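Local atomic coordinates of CghA (Chaetomium globosum, PDB entry 6KBC), a protein that belongs to a two-domain, mostly beta-strand family of the calycin clan and holds the ligand WK1 in a pocket. Residues 24-29 with 228-233; 35-40 with 45-50; 347-352 with 385-390. All blocks are in the same frame, centred on the assembly; numbering follows the deposited sequence.

Interaction 1 (24-29 with 228-233); sequences SAVIPN and RSWLPM
Val26 and Ser24, in the long loop between strands 6-10 and 46-54, meet the indole of Trp230 near the end of strand 223-231 in a small, buried contact, part apolar and part water-bridged. The direct touch is at the ring edge: Val26 CG2 lies near the indole plane, 3.5 Å from Trp230 CZ2, and the two side chains cross at about a right angle. Beside it, one water links loop to ring. It accepts from Trp230 NE1 at 2.8 Å, in the plane of the ring, and donates to the backbone carbonyl Ser24 O at 2.9 Å. The Trp230 side chain reaches the loop with CG set between the backbone N and the carbonyl carbon (chi1 69°). On its own strand Trp230 also meets Arg228, whose guanidinium has Trp230 CE3 3.9 Å above the centre of its plane. Tyr182 stacks on the indole, and Lys36 makes a cation-pi contact with it. The ring is thus engaged by a stack and a cation-pi contact as well as at its edge, and its buried N-H is satisfied by water, so the indole ties 24-29 to 228-233 by an apolar edge contact and one water bridge.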
loop_
_atom_site.group_PDB
_atom_site.type_symbol
_atom_site.label_atom_id
_atom_site.label_comp_id
_atom_site.label_asym_id
_atom_site.label_seq_id
_atom_site.Cartn_x
_atom_site.Cartn_y
_atom_site.Cartn_z
ATOM N N SER A 24 13.543 -9.788 -12.780
ATOM C CA SER A 24 14.398 -10.638 -11.972
ATOM C C SER A 24 13.585 -11.266 -10.838
ATOM O O SER A 24 12.446 -10.878 -10.561
ATOM C CB SER A 24 15.585 -9.851 -11.421
ATOM O OG SER A 24 15.163 -8.889 -10.478
ATOM N N ALA A 25 14.191 -12.248 -10.175
ATOM C CA ALA A 25 13.465 -13.117 -9.267
ATOM C C ALA A 25 13.277 -12.473 -7.896
ATOM O O ALA A 25 13.963 -11.515 -7.521
ATOM C CB ALA A 25 14.190 -14.452 -9.111
ATOM N N VAL A 26 12.311 -13.018 -7.145
ATOM C CA VAL A 26 12.182 -12.676 -5.735
ATOM C C VAL A 26 13.453 -13.074 -5.010
ATOM O O VAL A 26 13.951 -14.197 -5.165
ATOM C CB VAL A 26 10.971 -13.377 -5.106
ATOM C CG1 VAL A 26 10.903 -13.056 -3.612
ATOM C CG2 VAL A 26 9.684 -12.979 -5.805
ATOM N N ILE A 27 13.973 -12.168 -4.195
ATOM C CA ILE A 27 15.085 -12.454 -3.297
ATOM C C ILE A 27 14.508 -12.758 -1.927
ATOM O O ILE A 27 13.897 -11.864 -1.314
ATOM C CB ILE A 27 16.078 -11.285 -3.231
ATOM C CG1 ILE A 27 16.527 -10.894 -4.639
ATOM C CG2 ILE A 27 17.248 -11.638 -2.320
ATOM C CD1 ILE A 27 17.214 -9.541 -4.715
ATOM N N PRO A 28 14.664 -13.969 -1.399
ATOM C CA PRO A 28 14.191 -14.253 -0.045
ATOM C C PRO A 28 14.862 -13.360 0.984
ATOM O O PRO A 28 16.007 -12.929 0.821
ATOM C CB PRO A 28 14.570 -15.722 0.170
ATOM C CG PRO A 28 15.629 -16.000 -0.839
ATOM C CD PRO A 28 15.313 -15.136 -2.020
ATOM N N ASN A 29 14.118 -13.089 2.057
ATOM C CA ASN A 29 14.597 -12.324 3.208
ATOM C C ASN A 29 15.200 -10.978 2.802
ATOM O O ASN A 29 16.221 -10.541 3.337
ATOM C CB ASN A 29 15.609 -13.131 4.011
ATOM C CG ASN A 29 15.788 -12.596 5.403
ATOM O OD1 ASN A 29 14.816 -12.181 6.059
ATOM N ND2 ASN A 29 17.028 -12.588 5.871
ATOM N N ARG A 228 6.230 -2.743 -0.965
ATOM C CA ARG A 228 6.981 -2.978 -2.192
ATOM C C ARG A 228 6.206 -3.962 -3.043
ATOM O O ARG A 228 5.767 -5.001 -2.543
ATOM C CB ARG A 228 8.379 -3.521 -1.883
ATOM C CG ARG A 228 9.166 -4.004 -3.086
ATOM C CD ARG A 228 9.479 -2.903 -4.073
ATOM N NE ARG A 228 10.523 -3.355 -4.994
ATOM C CZ ARG A 228 10.426 -3.358 -6.323
ATOM N NH1 ARG A 228 9.333 -2.924 -6.929
ATOM N NH2 ARG A 228 11.445 -3.792 -7.054
ATOM N N SER A 229 6.047 -3.636 -4.320
ATOM C CA SER A 229 5.257 -4.456 -5.216
ATOM C C SER A 229 5.896 -4.479 -6.595
ATOM O O SER A 229 6.541 -3.513 -7.020
ATOM C CB SER A 229 3.830 -3.935 -5.330
ATOM O OG SER A 229 3.082 -4.653 -6.306
ATOM N N TRP A 230 5.704 -5.595 -7.289
ATOM C CA TRP A 230 5.964 -5.629 -8.723
ATOM C C TRP A 230 5.136 -6.741 -9.354
ATOM O O TRP A 230 4.901 -7.783 -8.741
ATOM C CB TRP A 230 7.459 -5.800 -9.016
ATOM C CG TRP A 230 8.011 -7.140 -8.662
ATOM C CD1 TRP A 230 8.148 -8.219 -9.489
ATOM C CD2 TRP A 230 8.539 -7.539 -7.391
ATOM N NE1 TRP A 230 8.720 -9.268 -8.804
ATOM C CE2 TRP A 230 8.961 -8.877 -7.514
ATOM C CE3 TRP A 230 8.679 -6.900 -6.156
ATOM C CZ2 TRP A 230 9.518 -9.584 -6.451
ATOM C CZ3 TRP A 230 9.231 -7.599 -5.110
ATOM C CH2 TRP A 230 9.646 -8.927 -5.261
ATOM N N LEU A 231 4.693 -6.491 -10.583
ATOM C CA LEU A 231 3.854 -7.393 -11.365
ATOM C C LEU A 231 4.331 -7.333 -12.808
ATOM O O LEU A 231 4.571 -6.231 -13.324
ATOM C CB LEU A 231 2.380 -6.977 -11.332
ATOM C CG LEU A 231 1.554 -7.250 -10.100
ATOM C CD1 LEU A 231 1.766 -6.112 -9.101
ATOM C CD2 LEU A 231 0.098 -7.336 -10.542
ATOM N N PRO A 232 4.450 -8.472 -13.488
ATOM C CA PRO A 232 4.797 -8.457 -14.916
ATOM C C PRO A 232 3.598 -8.357 -15.845
ATOM O O PRO A 232 3.780 -8.394 -17.064
ATOM C CB PRO A 232 5.501 -9.807 -15.095
ATOM C CG PRO A 232 4.814 -10.696 -14.123
ATOM C CD PRO A 232 4.457 -9.834 -12.930
ATOM N N MET A 233 2.404 -8.265 -15.257
ATOM C CA MET A 233 1.140 -8.162 -16.019
ATOM C C MET A 233 0.339 -6.955 -15.537
ATOM O O MET A 233 0.533 -6.528 -14.418
ATOM C CB MET A 233 0.304 -9.437 -15.890
ATOM C CG MET A 233 -0.447 -9.576 -14.585
ATOM S SD MET A 233 0.549 -9.996 -13.172
ATOM C CE MET A 233 0.904 -11.722 -13.419
HETATM O O HOH W 1 9.654 -11.507 -10.277
#

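Interaction 2 (35-40 with 45-50); sequences PKWADK and AVETWL. With WK1 ((2S)-3-[(2S,4E)-4-[[(1R,2S,4aR,6S,8R,8aS)-2-[(E)-but-2-en-2-yl]-6,8-dimethyl-1,2,4a,5,6,7,8,8a-octahydronaphthalen-1-yl]-oxidanyl-methylidene]-3,5-bis(oxidanylidene)pyrrolidin-2-yl]-2-methyl-2-oxidanyl-propanoic acid), chain B.
Glu47, on strand 46-54 of the N-terminal calycin-like beta domain, receives the loop 35-40 that leads into this strand, its carboxylate taking two consecutive backbone N-H groups. Among the polar contacts, Lys36 N donates to Glu47 OE2 at 2.8 Å, almost dead straight and on the syn side. Trp37 N donates to Glu47 OE1 at 2.9 Å from above the carboxylate plane, 41° out of it. A water donates to the same Glu47 OE1 at 2.8 Å and also to Trp37 O, so the water and Trp37 N both bond to this oxygen. Glu47 OE2 has a further partner in a salt bridge with Arg228, which probably favours the ionised carboxylate. The Glu47 chain starts with CG anti to the carbonyl carbon (chi1 -59°) and bends at the next torsion to present both oxygens to the loop.

The aromatic contacts flank this acid. Ala45 CB sits over one face of Trp37, 3.5 Å from the centroid of its six-membered ring and 8° off the normal, a CH-pi contact, while Trp37 NE1 bonds to Ile21 O. Pro35 CG packs against Trp49 CZ2 at 3.9 Å, the two side chains roughly perpendicular.

Thr48 and Leu50 line the ligand pocket: Leu50 CD1 approaches C13 of WK1, and Thr48 OG1 comes to 3.9 Å from WK1 C11.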
loop_
_atom_site.group_PDB
_atom_site.type_symbol
_atom_site.label_atom_id
_atom_site.label_comp_id
_atom_site.label_asym_id
_atom_site.label_seq_id
_atom_site.Cartn_x
_atom_site.Cartn_y
_atom_site.Cartn_z
ATOM N N PRO A 35 14.892 -2.423 -8.481
ATOM C CA PRO A 35 13.879 -2.757 -9.488
ATOM C C PRO A 35 14.096 -4.136 -10.096
ATOM O O PRO A 35 15.229 -4.574 -10.310
ATOM C CB PRO A 35 14.048 -1.655 -10.537
ATOM C CG PRO A 35 14.622 -0.512 -9.782
ATOM C CD PRO A 35 15.507 -1.110 -8.735
ATOM N N LYS A 36 12.980 -4.818 -10.370
ATOM C CA LYS A 36 13.015 -6.130 -10.999
ATOM C C LYS A 36 13.147 -6.038 -12.509
ATOM O O LYS A 36 13.518 -7.028 -13.147
ATOM C CB LYS A 36 11.756 -6.919 -10.624
ATOM C CG LYS A 36 11.646 -7.181 -9.122
ATOM C CD LYS A 36 12.889 -7.867 -8.591
ATOM C CE LYS A 36 12.783 -8.122 -7.112
ATOM N NZ LYS A 36 14.008 -8.755 -6.542
ATOM N N TRP A 37 12.829 -4.883 -13.089
ATOM C CA TRP A 37 13.122 -4.565 -14.486
ATOM C C TRP A 37 14.213 -3.494 -14.471
ATOM O O TRP A 37 13.943 -2.297 -14.573
ATOM C CB TRP A 37 11.863 -4.116 -15.232
ATOM C CG TRP A 37 10.966 -5.272 -15.560
ATOM C CD1 TRP A 37 10.967 -6.012 -16.711
ATOM C CD2 TRP A 37 9.991 -5.875 -14.697
ATOM N NE1 TRP A 37 10.035 -7.014 -16.628
ATOM C CE2 TRP A 37 9.422 -6.955 -15.404
ATOM C CE3 TRP A 37 9.535 -5.597 -13.401
ATOM C CZ2 TRP A 37 8.415 -7.757 -14.860
ATOM C CZ3 TRP A 37 8.525 -6.396 -12.861
ATOM C CH2 TRP A 37 7.981 -7.464 -13.591
ATOM N N ALA A 38 15.464 -3.947 -14.342
ATOM C CA ALA A 38 16.573 -3.037 -14.054
ATOM C C ALA A 38 16.942 -2.181 -15.262
ATOM O O ALA A 38 17.144 -0.969 -15.133
ATOM C CB ALA A 38 17.783 -3.829 -13.564
ATOM N N ASP A 39 17.036 -2.785 -16.447
ATOM C CA ASP A 39 17.564 -2.074 -17.607
ATOM C C ASP A 39 16.477 -1.597 -18.562
ATOM O O ASP A 39 16.456 -0.418 -18.933
ATOM C CB ASP A 39 18.570 -2.963 -18.347
ATOM C CG ASP A 39 19.843 -3.179 -17.547
ATOM O OD1 ASP A 39 20.501 -2.177 -17.188
ATOM O OD2 ASP A 39 20.163 -4.347 -17.234
ATOM N N LYS A 40 15.583 -2.487 -18.979
ATOM C CA LYS A 40 14.441 -2.134 -19.807
ATOM C C LYS A 40 13.174 -2.485 -19.037
ATOM O O LYS A 40 13.138 -3.473 -18.299
ATOM C CB LYS A 40 14.460 -2.889 -21.147
ATOM C CG LYS A 40 15.422 -2.340 -22.209
ATOM C CD LYS A 40 15.197 -0.881 -22.591
ATOM C CE LYS A 40 16.040 -0.526 -23.818
ATOM N NZ LYS A 40 16.703 0.807 -23.683
ATOM N N ALA A 45 4.573 -4.439 -17.230
ATOM C CA ALA A 45 4.995 -4.554 -15.846
ATOM C C ALA A 45 4.696 -3.268 -15.089
ATOM O O ALA A 45 4.542 -2.188 -15.667
ATOM C CB ALA A 45 6.485 -4.881 -15.747
ATOM N N VAL A 46 4.596 -3.401 -13.776
ATOM C CA VAL A 46 4.466 -2.255 -12.888
ATOM C C VAL A 46 5.271 -2.541 -11.636
ATOM O O VAL A 46 5.196 -3.639 -11.076
ATOM C CB VAL A 46 2.995 -1.926 -12.566
ATOM C CG1 VAL A 46 2.327 -3.074 -11.837
ATOM C CG2 VAL A 46 2.928 -0.666 -11.707
ATOM N N GLU A 47 6.091 -1.576 -11.239
ATOM C CA GLU A 47 6.828 -1.632 -9.993
ATOM C C GLU A 47 6.357 -0.481 -9.122
ATOM O O GLU A 47 6.110 0.624 -9.619
ATOM C CB GLU A 47 8.337 -1.552 -10.235
ATOM C CG GLU A 47 8.835 -2.678 -11.121
ATOM C CD GLU A 47 10.250 -3.102 -10.803
ATOM O OE1 GLU A 47 11.125 -2.937 -11.673
ATOM O OE2 GLU A 47 10.478 -3.632 -9.704
ATOM N N THR A 48 6.205 -0.757 -7.831
ATOM C CA THR A 48 5.654 0.201 -6.886
ATOM C C THR A 48 6.492 0.202 -5.620
ATOM O O THR A 48 6.804 -0.860 -5.072
ATOM C CB THR A 48 4.189 -0.125 -6.549
ATOM O OG1 THR A 48 3.453 -0.308 -7.763
ATOM C CG2 THR A 48 3.562 1.007 -5.744
ATOM N N TRP A 49 6.871 1.398 -5.178
ATOM C CA TRP A 49 7.436 1.631 -3.858
ATOM C C TRP A 49 6.483 2.568 -3.135
ATOM O O TRP A 49 6.290 3.707 -3.569
ATOM C CB TRP A 49 8.835 2.257 -3.945
ATOM C CG TRP A 49 9.867 1.387 -4.612
ATOM C CD1 TRP A 49 10.834 0.639 -3.996
ATOM C CD2 TRP A 49 10.028 1.175 -6.015
ATOM N NE1 TRP A 49 11.593 -0.013 -4.935
ATOM C CE2 TRP A 49 11.116 0.294 -6.181
ATOM C CE3 TRP A 49 9.359 1.642 -7.149
ATOM C CZ2 TRP A 49 11.547 -0.128 -7.436
ATOM C CZ3 TRP A 49 9.791 1.222 -8.395
ATOM C CH2 TRP A 49 10.869 0.344 -8.526
ATOM N N LEU A 50 5.875 2.089 -2.056
ATOM C CA LEU A 50 4.860 2.856 -1.342
ATOM C C LEU A 50 5.381 3.276 0.023
ATOM O O LEU A 50 5.958 2.463 0.752
ATOM C CB LEU A 50 3.567 2.041 -1.165
ATOM C CG LEU A 50 2.402 2.652 -0.361
ATOM C CD1 LEU A 50 1.067 2.114 -0.908
ATOM C CD2 LEU A 50 2.513 2.368 1.153
HETATM O O WK1 B . -3.994 8.231 -8.384
HETATM C C17 WK1 B . -3.814 7.984 -7.219
HETATM O O1 WK1 B . -3.429 8.810 -6.440
HETATM C C19 WK1 B . -4.078 6.630 -6.699
HETATM O O2 WK1 B . -4.649 5.794 -7.647
HETATM C C18 WK1 B . -5.079 6.726 -5.588
HETATM C C20 WK1 B . -2.714 6.128 -6.315
HETATM C C22 WK1 B . -2.809 4.954 -5.427
HETATM N N WK1 B . -1.589 4.455 -4.821
HETATM C C21 WK1 B . -1.546 3.132 -4.934
HETATM O O5 WK1 B . -0.558 2.418 -4.446
HETATM C C23 WK1 B . -3.402 3.750 -5.964
HETATM O O4 WK1 B . -4.534 3.684 -6.634
HETATM C C24 WK1 B . -2.681 2.559 -5.673
HETATM C C16 WK1 B . -3.039 1.194 -6.041
HETATM O O3 WK1 B . -4.126 1.021 -6.688
HETATM C C9 WK1 B . -2.242 0.055 -5.557
HETATM C C8 WK1 B . -2.876 -0.149 -4.152
HETATM C C12 WK1 B . -3.253 1.066 -3.328
HETATM C C13 WK1 B . -2.463 1.574 -2.409
HETATM C C90 WK1 B . -2.860 2.775 -1.620
HETATM C C14 WK1 B . -4.563 1.732 -3.550
HETATM C C7 WK1 B . -4.121 -0.980 -4.217
HETATM C C6 WK1 B . -4.075 -2.139 -4.818
HETATM C C3 WK1 B . -2.864 -2.423 -5.648
HETATM C C4 WK1 B . -2.349 -1.210 -6.395
HETATM C C5 WK1 B . -0.980 -1.574 -6.935
HETATM C C11 WK1 B . -0.484 -0.495 -7.846
HETATM C C2 WK1 B . -2.925 -3.647 -6.525
HETATM C C1 WK1 B . -1.498 -4.010 -6.787
HETATM C C10 WK1 B . -1.293 -5.325 -7.464
HETATM C C WK1 B . -0.908 -2.920 -7.629
HETATM O O HOH W 2 11.689 -1.013 -13.638
#

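Interaction 3 (347-352 with 385-390); sequences QAWWAK and WGMTGE. With WK1 ((2S)-3-[(2S,4E)-4-[[(1R,2S,4aR,6S,8R,8aS)-2-[(E)-but-2-en-2-yl]-6,8-dimethyl-1,2,4a,5,6,7,8,8a-octahydronaphthalen-1-yl]-oxidanyl-methylidene]-3,5-bis(oxidanylidene)pyrrolidin-2-yl]-2-methyl-2-oxidanyl-propanoic acid), chain B.
Strands 348-352 and 385-390 run nearly parallel, 9° apart with axes 9.0 Å from each other, because both pair antiparallel with strand 363-375 between them; Trp349 points across that gap to Met387, while only the far end of the Trp350 ring comes near Gly389. A classic beta bulge sets two successive residues, Trp349 and Trp350, opposite the single Gly366 of strand 363-375, and their indoles end up together: Trp350 CZ3 lies 3.6 Å above the Trp349 plane, over the ring centre. Trp349 leaves the backbone with CG anti to its N (chi1 -173°), and its edge meets Met387 in a Met-aromatic contact. Met387 SD is 3.6 Å from Trp349 CZ3, near the ring plane, and Met387 CE touches Trp349 CH2 at the same distance. Trp350 CZ2 passes 4.1 Å from Gly389 CA. Trp350 NE1 bonds to Asn364 OD1. Farther along, Lys352 NZ donates a hydrogen bond to WK1 O2 at 2.8 Å; its approach to WK1 O is so short that its exact length is doubtful. Trp350, with its neighbour Trp349 held at the edge by Met387, therefore offers one ring face to methyl C18 of WK1, while Lys352 NZ meets the hydroxy-acid end, hydrogen-bonding to its hydroxyl O2 and lying close to its carboxyl O.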
loop_
_atom_site.group_PDB
_atom_site.type_symbol
_atom_site.label_atom_id
_atom_site.label_comp_id
_atom_site.label_asym_id
_atom_site.label_seq_id
_atom_site.Cartn_x
_atom_site.Cartn_y
_atom_site.Cartn_z
ATOM N N GLN A 347 -13.391 9.460 6.917
ATOM C CA GLN A 347 -13.161 10.624 6.082
ATOM C C GLN A 347 -12.911 10.151 4.670
ATOM O O GLN A 347 -12.067 9.278 4.454
ATOM C CB GLN A 347 -11.959 11.466 6.563
ATOM C CG GLN A 347 -11.756 12.704 5.703
ATOM C CD GLN A 347 -10.538 13.534 6.103
ATOM O OE1 GLN A 347 -9.877 13.265 7.115
ATOM N NE2 GLN A 347 -10.232 14.542 5.292
ATOM N N ALA A 348 -13.623 10.750 3.724
ATOM C CA ALA A 348 -13.410 10.476 2.309
ATOM C C ALA A 348 -12.114 11.137 1.868
ATOM O O ALA A 348 -11.999 12.363 1.874
ATOM C CB ALA A 348 -14.582 11.001 1.486
ATOM N N TRP A 349 -11.143 10.327 1.480
ATOM C CA TRP A 349 -9.808 10.821 1.185
ATOM C C TRP A 349 -9.638 11.092 -0.306
ATOM O O TRP A 349 -9.313 12.212 -0.715
ATOM C CB TRP A 349 -8.806 9.785 1.693
ATOM C CG TRP A 349 -7.359 10.176 1.627
ATOM C CD1 TRP A 349 -6.815 11.280 1.033
ATOM C CD2 TRP A 349 -6.271 9.424 2.158
ATOM N NE1 TRP A 349 -5.440 11.268 1.184
ATOM C CE2 TRP A 349 -5.083 10.135 1.867
ATOM C CE3 TRP A 349 -6.181 8.216 2.857
ATOM C CZ2 TRP A 349 -3.829 9.677 2.250
ATOM C CZ3 TRP A 349 -4.924 7.758 3.235
ATOM C CH2 TRP A 349 -3.771 8.485 2.925
ATOM N N TRP A 350 -9.843 10.068 -1.129
ATOM C CA TRP A 350 -9.873 10.230 -2.570
ATOM C C TRP A 350 -10.994 9.363 -3.116
ATOM O O TRP A 350 -11.479 8.447 -2.448
ATOM C CB TRP A 350 -8.516 9.886 -3.219
ATOM C CG TRP A 350 -8.169 8.424 -3.255
ATOM C CD1 TRP A 350 -8.619 7.482 -4.148
ATOM C CD2 TRP A 350 -7.263 7.748 -2.383
ATOM N NE1 TRP A 350 -8.052 6.259 -3.871
ATOM C CE2 TRP A 350 -7.222 6.393 -2.789
ATOM C CE3 TRP A 350 -6.480 8.155 -1.293
ATOM C CZ2 TRP A 350 -6.439 5.447 -2.142
ATOM C CZ3 TRP A 350 -5.698 7.206 -0.648
ATOM C CH2 TRP A 350 -5.685 5.866 -1.077
ATOM N N ALA A 351 -11.430 9.692 -4.323
ATOM C CA ALA A 351 -12.483 8.933 -4.993
ATOM C C ALA A 351 -12.379 9.251 -6.466
ATOM O O ALA A 351 -12.537 10.413 -6.856
ATOM C CB ALA A 351 -13.866 9.295 -4.455
ATOM N N LYS A 352 -12.075 8.247 -7.276
ATOM C CA LYS A 352 -11.998 8.471 -8.705
ATOM C C LYS A 352 -12.554 7.264 -9.444
ATOM O O LYS A 352 -12.430 6.125 -8.969
ATOM C CB LYS A 352 -10.557 8.751 -9.147
ATOM C CG LYS A 352 -9.607 7.611 -8.941
ATOM C CD LYS A 352 -8.211 7.995 -9.440
ATOM C CE LYS A 352 -7.248 6.841 -9.249
ATOM N NZ LYS A 352 -5.864 7.149 -9.719
ATOM N N TRP A 385 -7.201 3.884 14.361
ATOM C CA TRP A 385 -7.325 4.622 13.120
ATOM C C TRP A 385 -6.484 3.935 12.061
ATOM O O TRP A 385 -5.513 3.238 12.359
ATOM C CB TRP A 385 -6.873 6.074 13.314
ATOM C CG TRP A 385 -7.769 6.753 14.255
ATOM C CD1 TRP A 385 -7.603 6.906 15.609
ATOM C CD2 TRP A 385 -9.024 7.317 13.933
ATOM N NE1 TRP A 385 -8.688 7.561 16.141
ATOM C CE2 TRP A 385 -9.579 7.823 15.131
ATOM C CE3 TRP A 385 -9.743 7.447 12.739
ATOM C CZ2 TRP A 385 -10.814 8.457 15.166
ATOM C CZ3 TRP A 385 -10.964 8.093 12.773
ATOM C CH2 TRP A 385 -11.493 8.579 13.983
ATOM N N GLY A 386 -6.854 4.155 10.815
ATOM C CA GLY A 386 -6.106 3.557 9.735
ATOM C C GLY A 386 -6.528 4.162 8.423
ATOM O O GLY A 386 -7.273 5.143 8.378
ATOM N N MET A 387 -6.036 3.571 7.348
ATOM C CA MET A 387 -6.459 4.013 6.039
ATOM C C MET A 387 -6.828 2.781 5.237
ATOM O O MET A 387 -6.319 1.685 5.490
ATOM C CB MET A 387 -5.361 4.796 5.319
ATOM C CG MET A 387 -4.090 4.035 5.164
ATOM S SD MET A 387 -2.817 4.999 4.325
ATOM C CE MET A 387 -2.517 6.296 5.554
ATOM N N THR A 388 -7.744 2.957 4.288
ATOM C CA THR A 388 -8.038 1.913 3.331
ATOM C C THR A 388 -7.995 2.504 1.933
ATOM O O THR A 388 -8.298 3.682 1.720
ATOM C CB THR A 388 -9.427 1.224 3.553
ATOM O OG1 THR A 388 -10.475 2.180 3.391
ATOM C CG2 THR A 388 -9.521 0.578 4.933
ATOM N N GLY A 389 -7.573 1.673 0.992
ATOM C CA GLY A 389 -7.667 1.988 -0.411
ATOM C C GLY A 389 -8.520 0.891 -1.001
ATOM O O GLY A 389 -8.158 -0.284 -0.904
ATOM N N GLU A 390 -9.660 1.255 -1.584
ATOM C CA GLU A 390 -10.692 0.292 -1.966
ATOM C C GLU A 390 -10.913 0.460 -3.457
ATOM O O GLU A 390 -11.515 1.448 -3.886
ATOM C CB GLU A 390 -11.973 0.527 -1.162
ATOM C CG GLU A 390 -11.665 0.632 0.339
ATOM C CD GLU A 390 -12.898 0.829 1.191
ATOM O OE1 GLU A 390 -12.719 1.019 2.407
ATOM O OE2 GLU A 390 -14.034 0.780 0.662
HETATM O O WK1 B . -3.994 8.231 -8.384
HETATM C C17 WK1 B . -3.814 7.984 -7.219
HETATM O O1 WK1 B . -3.429 8.810 -6.440
HETATM C C19 WK1 B . -4.078 6.630 -6.699
HETATM O O2 WK1 B . -4.649 5.794 -7.647
HETATM C C18 WK1 B . -5.079 6.726 -5.588
HETATM C C20 WK1 B . -2.714 6.128 -6.315
HETATM C C22 WK1 B . -2.809 4.954 -5.427
HETATM N N WK1 B . -1.589 4.455 -4.821
HETATM C C21 WK1 B . -1.546 3.132 -4.934
HETATM O O5 WK1 B . -0.558 2.418 -4.446
HETATM C C23 WK1 B . -3.402 3.750 -5.964
HETATM O O4 WK1 B . -4.534 3.684 -6.634
HETATM C C24 WK1 B . -2.681 2.559 -5.673
HETATM C C16 WK1 B . -3.039 1.194 -6.041
HETATM O O3 WK1 B . -4.126 1.021 -6.688
HETATM C C9 WK1 B . -2.242 0.055 -5.557
HETATM C C8 WK1 B . -2.876 -0.149 -4.152
HETATM C C12 WK1 B . -3.253 1.066 -3.328
HETATM C C13 WK1 B . -2.463 1.574 -2.409
HETATM C C90 WK1 B . -2.860 2.775 -1.620
HETATM C C14 WK1 B . -4.563 1.732 -3.550
HETATM C C7 WK1 B . -4.121 -0.980 -4.217
HETATM C C6 WK1 B . -4.075 -2.139 -4.818
HETATM C C3 WK1 B . -2.864 -2.423 -5.648
HETATM C C4 WK1 B . -2.349 -1.210 -6.395
HETATM C C5 WK1 B . -0.980 -1.574 -6.935
HETATM C C11 WK1 B . -0.484 -0.495 -7.846
HETATM C C2 WK1 B . -2.925 -3.647 -6.525
HETATM C C1 WK1 B . -1.498 -4.010 -6.787
HETATM C C10 WK1 B . -1.293 -5.325 -7.464
HETATM C C WK1 B . -0.908 -2.920 -7.629
#

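Interactions 1 and 2 form one patch of the N-terminal domain, their centres about 9 Å apart, and 35-50 is nested inside the chain loop that interaction 1 closes. Strands 46-54 and 223-231 are neighbours, and besides the Arg228-Glu47 salt bridge the two contacts are joined by Leu231 O packing 3.4 Å from Ala45 CB and probably by a hydrogen bond from Ser24 N to Lys36 O. Interaction 3 belongs to the C-terminal domain, about 25 Å from interaction 2 between centres, with nearest atoms about 7 Å apart. WK1 bridges them: interactions 2 and 3 both touch it. Leu231 in 228-233 also lines this pocket, whereas the side chain of Trp230 stays about 9 Å from the ligand.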